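Local coordinates for putative iron binding protein (PDB 1Y9U) that binds ferric iron through tyrosine side chains and probably serves as the periplasmic solute-binding component of an iron-uptake system, at residues Gly97-Leu109 and Gln267-Val279. Sequence-based numbering, arbitrary orientation.
Sequences GSWYALSLRDRVL and QTLYAQANYEYPV
E276 sends its extended side chain across to strand 100-109, where S103 and R105 hold one carboxylate oxygen each. S103 OG donates to E276 OE1 at 2.7 Å, meeting it from above the carboxylate plane, and S240 is its second partner. R105 bends at chi3 and brings NH1 to E276 OE2 (2.9 Å), a salt bridge lying in the guanidinium plane, with the carboxylate turned 89° to it. N274 ND2 donates to E276 OE2 (2.9 Å) from above the carboxylate plane, on the face opposite to R105 NH1, while N274 OD1 is hydrogen-bonded to H203. With R14 forming a further salt bridge to OE2, the buried acid probably stays ionised. R105 also lies against Y199 and Y143, which bind iron, so E276 probably helps to position it beside the metal site. Just before E276 the chain leaves helix 264-273 by a Schellman motif, with Y275 at positive phi, and then adds the short strand 277-278 antiparallel to 100-109. L104 and Y277 form its hydrogen-bonded pair, L104 N to Y277 O being 2.8 Å. L102 and S103 form a classic beta bulge opposite S240 of strand 237-245; here the packing against helix 264-273 is close: L102 CB rests 3.8 Å from Y270 CZ, while S103 CB lies at the ring edge. Q267 NE2 reaches a lone pair of L102 O at 2.9 Å, and V279 CG1 sits against the same carbonyl. The other face is looser: L104 and Y277 meet mainly through their CB atoms, 4.1 Å apart, and the ring of partly exposed Y277 extends past the strand.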
loop_
_atom_site.group_PDB
_atom_site.type_symbol
_atom_site.label_atom_id
_atom_site.label_comp_id
_atom_site.label_asym_id
_atom_site.label_seq_id
_atom_site.Cartn_x
_atom_site.Cartn_y
_atom_site.Cartn_z
ATOM N N GLY A 97 -17.041 10.527 -3.810
ATOM C CA GLY A 97 -16.831 9.996 -2.483
ATOM C C GLY A 97 -17.123 8.520 -2.379
ATOM O O GLY A 97 -17.587 8.067 -1.357
ATOM N N SER A 98 -16.765 7.756 -3.409
ATOM C CA SER A 98 -16.989 6.321 -3.410
ATOM C C SER A 98 -15.981 5.477 -2.566
ATOM O O SER A 98 -16.336 4.438 -2.022
ATOM C CB SER A 98 -17.027 5.815 -4.861
ATOM O OG SER A 98 -15.848 6.200 -5.568
ATOM N N TRP A 99 -14.728 5.904 -2.508
ATOM C CA TRP A 99 -13.683 5.286 -1.675
ATOM C C TRP A 99 -12.601 6.331 -1.459
ATOM O O TRP A 99 -12.481 7.274 -2.226
ATOM C CB TRP A 99 -13.063 4.029 -2.327
ATOM C CG TRP A 99 -12.510 4.261 -3.681
ATOM C CD1 TRP A 99 -13.150 4.077 -4.874
ATOM C CD2 TRP A 99 -11.196 4.712 -4.005
ATOM N NE1 TRP A 99 -12.330 4.432 -5.911
ATOM C CE2 TRP A 99 -11.115 4.809 -5.409
ATOM C CE3 TRP A 99 -10.070 5.067 -3.250
ATOM C CZ2 TRP A 99 -9.963 5.241 -6.065
ATOM C CZ3 TRP A 99 -8.937 5.506 -3.903
ATOM C CH2 TRP A 99 -8.894 5.599 -5.297
ATOM N N TYR A 100 -11.824 6.150 -0.405
ATOM C CA TYR A 100 -10.795 7.098 -0.030
ATOM C C TYR A 100 -9.548 6.387 0.495
ATOM O O TYR A 100 -9.669 5.509 1.338
ATOM C CB TYR A 100 -11.322 7.975 1.097
ATOM C CG TYR A 100 -12.382 8.945 0.693
ATOM C CD1 TYR A 100 -13.721 8.606 0.775
ATOM C CD2 TYR A 100 -12.039 10.216 0.256
ATOM C CE1 TYR A 100 -14.707 9.540 0.393
ATOM C CE2 TYR A 100 -13.000 11.134 -0.112
ATOM C CZ TYR A 100 -14.303 10.799 -0.040
ATOM O OH TYR A 100 -15.232 11.755 -0.381
ATOM N N ALA A 101 -8.365 6.774 0.016
ATOM C CA ALA A 101 -7.111 6.314 0.623
ATOM C C ALA A 101 -6.950 6.884 2.020
ATOM O O ALA A 101 -7.311 8.022 2.284
ATOM C CB ALA A 101 -5.908 6.705 -0.228
ATOM N N LEU A 102 -6.397 6.059 2.903
ATOM C CA LEU A 102 -6.032 6.430 4.269
ATOM C C LEU A 102 -4.537 6.372 4.543
ATOM O O LEU A 102 -4.063 7.083 5.436
ATOM C CB LEU A 102 -6.767 5.541 5.269
ATOM C CG LEU A 102 -8.297 5.621 5.248
ATOM C CD1 LEU A 102 -8.863 4.638 6.264
ATOM C CD2 LEU A 102 -8.813 7.022 5.555
ATOM N N SER A 103 -3.787 5.561 3.786
ATOM C CA SER A 103 -2.339 5.556 3.905
ATOM C C SER A 103 -1.748 5.066 2.603
ATOM O O SER A 103 -2.442 4.459 1.795
ATOM C CB SER A 103 -1.882 4.657 5.042
ATOM O OG SER A 103 -2.154 3.303 4.736
ATOM N N LEU A 104 -0.464 5.352 2.410
ATOM C CA LEU A 104 0.264 5.022 1.188
ATOM C C LEU A 104 1.295 3.948 1.471
ATOM O O LEU A 104 2.001 4.009 2.486
ATOM C CB LEU A 104 0.971 6.240 0.597
ATOM C CG LEU A 104 0.121 7.506 0.494
ATOM C CD1 LEU A 104 0.944 8.631 -0.113
ATOM C CD2 LEU A 104 -1.151 7.268 -0.297
ATOM N N ARG A 105 1.409 3.008 0.538
ATOM C CA ARG A 105 2.312 1.856 0.603
ATOM C C ARG A 105 3.192 1.884 -0.637
ATOM O O ARG A 105 2.866 1.292 -1.658
ATOM C CB ARG A 105 1.456 0.608 0.665
ATOM C CG ARG A 105 0.698 0.515 1.997
ATOM C CD ARG A 105 -0.481 -0.405 1.975
ATOM N NE ARG A 105 -0.155 -1.772 1.600
ATOM C CZ ARG A 105 0.146 -2.753 2.443
ATOM N NH1 ARG A 105 0.191 -2.586 3.752
ATOM N NH2 ARG A 105 0.400 -3.946 1.953
ATOM N N ASP A 106 4.304 2.594 -0.520
ATOM C CA ASP A 106 5.236 2.806 -1.605
ATOM C C ASP A 106 6.157 1.637 -1.804
ATOM O O ASP A 106 6.672 1.048 -0.837
ATOM C CB ASP A 106 6.025 4.119 -1.477
ATOM C CG ASP A 106 6.709 4.328 -0.148
ATOM O OD1 ASP A 106 6.109 4.088 0.918
ATOM O OD2 ASP A 106 7.831 4.826 -0.114
ATOM N N ARG A 107 6.354 1.305 -3.070
ATOM C CA ARG A 107 7.202 0.191 -3.443
ATOM C C ARG A 107 8.523 0.764 -3.936
ATOM O O ARG A 107 8.559 1.503 -4.905
ATOM C CB ARG A 107 6.523 -0.696 -4.478
ATOM C CG ARG A 107 7.215 -2.024 -4.680
ATOM C CD ARG A 107 6.245 -3.158 -5.074
ATOM N NE ARG A 107 6.823 -4.501 -5.088
ATOM C CZ ARG A 107 7.072 -5.205 -3.990
ATOM N NH1 ARG A 107 6.845 -4.702 -2.791
ATOM N NH2 ARG A 107 7.554 -6.430 -4.098
ATOM N N VAL A 108 9.584 0.479 -3.185
ATOM C CA VAL A 108 10.853 1.172 -3.314
ATOM C C VAL A 108 11.993 0.196 -3.613
ATOM O O VAL A 108 11.786 -0.997 -3.772
ATOM C CB VAL A 108 11.121 2.010 -2.036
ATOM C CG1 VAL A 108 9.946 2.978 -1.750
ATOM C CG2 VAL A 108 11.356 1.127 -0.827
ATOM N N LEU A 109 13.210 0.728 -3.686
ATOM C CA LEU A 109 14.404 -0.057 -3.909
ATOM C C LEU A 109 15.176 -0.164 -2.605
ATOM O O LEU A 109 15.568 0.842 -2.025
ATOM C CB LEU A 109 15.278 0.601 -4.969
ATOM C CG LEU A 109 16.354 -0.293 -5.593
ATOM C CD1 LEU A 109 15.750 -1.372 -6.511
ATOM C CD2 LEU A 109 17.382 0.533 -6.344
ATOM N N GLN A 267 -4.424 10.235 11.674
ATOM C CA GLN A 267 -3.456 9.885 10.638
ATOM C C GLN A 267 -2.096 9.639 11.212
ATOM O O GLN A 267 -1.382 8.755 10.715
ATOM C CB GLN A 267 -3.380 11.005 9.602
ATOM C CG GLN A 267 -4.535 10.994 8.605
ATOM C CD GLN A 267 -4.268 10.020 7.485
ATOM O OE1 GLN A 267 -3.307 10.201 6.762
ATOM N NE2 GLN A 267 -5.083 8.978 7.364
ATOM N N THR A 268 -1.703 10.437 12.214
ATOM C CA THR A 268 -0.412 10.271 12.863
ATOM C C THR A 268 -0.296 8.851 13.425
ATOM O O THR A 268 0.683 8.145 13.130
ATOM C CB THR A 268 -0.229 11.338 13.971
ATOM O OG1 THR A 268 -0.410 12.657 13.422
ATOM C CG2 THR A 268 1.176 11.300 14.534
ATOM N N LEU A 269 -1.307 8.430 14.160
ATOM C CA LEU A 269 -1.333 7.082 14.758
ATOM C C LEU A 269 -1.520 5.989 13.697
ATOM O O LEU A 269 -0.891 4.933 13.779
ATOM C CB LEU A 269 -2.450 6.975 15.806
ATOM C CG LEU A 269 -2.343 7.896 17.023
ATOM C CD1 LEU A 269 -3.637 7.848 17.854
ATOM C CD2 LEU A 269 -1.128 7.535 17.863
ATOM N N TYR A 270 -2.386 6.242 12.729
ATOM C CA TYR A 270 -2.789 5.288 11.692
ATOM C C TYR A 270 -1.583 4.837 10.874
ATOM O O TYR A 270 -1.385 3.638 10.641
ATOM C CB TYR A 270 -3.883 5.892 10.778
ATOM C CG TYR A 270 -4.455 4.919 9.769
ATOM C CD1 TYR A 270 -5.641 4.241 10.022
ATOM C CD2 TYR A 270 -3.833 4.698 8.549
ATOM C CE1 TYR A 270 -6.159 3.341 9.119
ATOM C CE2 TYR A 270 -4.339 3.783 7.648
ATOM C CZ TYR A 270 -5.497 3.107 7.930
ATOM O OH TYR A 270 -6.034 2.200 7.036
ATOM N N ALA A 271 -0.785 5.801 10.444
ATOM C CA ALA A 271 0.363 5.513 9.586
ATOM C C ALA A 271 1.477 4.917 10.398
ATOM O O ALA A 271 2.102 3.952 9.953
ATOM C CB ALA A 271 0.834 6.766 8.858
ATOM N N GLN A 272 1.724 5.438 11.597
ATOM C CA GLN A 272 2.782 4.912 12.465
ATOM C C GLN A 272 2.570 3.421 12.758
ATOM O O GLN A 272 3.545 2.659 12.826
ATOM C CB GLN A 272 2.885 5.727 13.766
ATOM C CG GLN A 272 3.950 5.256 14.804
ATOM C CD GLN A 272 5.347 5.881 14.605
ATOM O OE1 GLN A 272 6.373 5.252 14.924
ATOM N NE2 GLN A 272 5.388 7.118 14.115
ATOM N N ALA A 273 1.314 2.977 12.864
ATOM C CA ALA A 273 1.032 1.619 13.296
ATOM C C ALA A 273 1.684 0.556 12.417
ATOM O O ALA A 273 2.163 -0.424 12.969
ATOM C CB ALA A 273 -0.454 1.374 13.384
ATOM N N ASN A 274 1.668 0.712 11.080
ATOM C CA ASN A 274 2.342 -0.242 10.185
ATOM C C ASN A 274 3.476 0.445 9.430
ATOM O O ASN A 274 3.891 -0.064 8.412
ATOM C CB ASN A 274 1.382 -0.916 9.165
ATOM C CG ASN A 274 2.031 -2.069 8.382
ATOM O OD1 ASN A 274 2.726 -2.900 8.961
ATOM N ND2 ASN A 274 1.801 -2.112 7.055
ATOM N N TYR A 275 3.973 1.579 9.935
ATOM C CA TYR A 275 5.075 2.347 9.349
ATOM C C TYR A 275 4.807 2.761 7.906
ATOM O O TYR A 275 5.712 2.825 7.101
ATOM C CB TYR A 275 6.397 1.588 9.464
ATOM C CG TYR A 275 6.806 1.395 10.899
ATOM C CD1 TYR A 275 6.819 0.138 11.494
ATOM C CD2 TYR A 275 7.191 2.480 11.671
ATOM C CE1 TYR A 275 7.198 -0.020 12.815
ATOM C CE2 TYR A 275 7.546 2.324 12.977
ATOM C CZ TYR A 275 7.564 1.091 13.542
ATOM O OH TYR A 275 7.949 0.985 14.860
ATOM N N GLU A 276 3.542 3.011 7.603
ATOM C CA GLU A 276 3.112 3.477 6.310
ATOM C C GLU A 276 3.197 5.002 6.263
ATOM O O GLU A 276 3.621 5.656 7.231
ATOM C CB GLU A 276 1.696 2.972 6.023
ATOM C CG GLU A 276 1.665 1.472 5.789
ATOM C CD GLU A 276 0.288 0.879 5.797
ATOM O OE1 GLU A 276 -0.692 1.568 6.173
ATOM O OE2 GLU A 276 0.191 -0.327 5.515
ATOM N N TYR A 277 2.888 5.553 5.091
ATOM C CA TYR A 277 2.965 6.995 4.886
ATOM C C TYR A 277 1.548 7.547 4.957
ATOM O O TYR A 277 0.665 7.051 4.280
ATOM C CB TYR A 277 3.636 7.291 3.533
ATOM C CG TYR A 277 4.289 8.667 3.446
ATOM C CD1 TYR A 277 5.660 8.836 3.656
ATOM C CD2 TYR A 277 3.532 9.799 3.167
ATOM C CE1 TYR A 277 6.251 10.073 3.567
ATOM C CE2 TYR A 277 4.124 11.057 3.109
ATOM C CZ TYR A 277 5.479 11.178 3.297
ATOM O OH TYR A 277 6.072 12.432 3.234
ATOM N N PRO A 278 1.313 8.589 5.753
ATOM C CA PRO A 278 -0.044 9.127 5.861
ATOM C C PRO A 278 -0.506 9.775 4.568
ATOM O O PRO A 278 0.287 10.337 3.836
ATOM C CB PRO A 278 0.060 10.161 6.976
ATOM C CG PRO A 278 1.477 10.334 7.271
ATOM C CD PRO A 278 2.283 9.316 6.577
ATOM N N VAL A 279 -1.795 9.702 4.299
ATOM C CA VAL A 279 -2.343 10.412 3.136
ATOM C C VAL A 279 -2.424 11.930 3.350
ATOM O O VAL A 279 -2.288 12.698 2.412
ATOM C CB VAL A 279 -3.739 9.842 2.726
ATOM C CG1 VAL A 279 -4.832 10.163 3.747
ATOM C CG2 VAL A 279 -4.140 10.332 1.355
#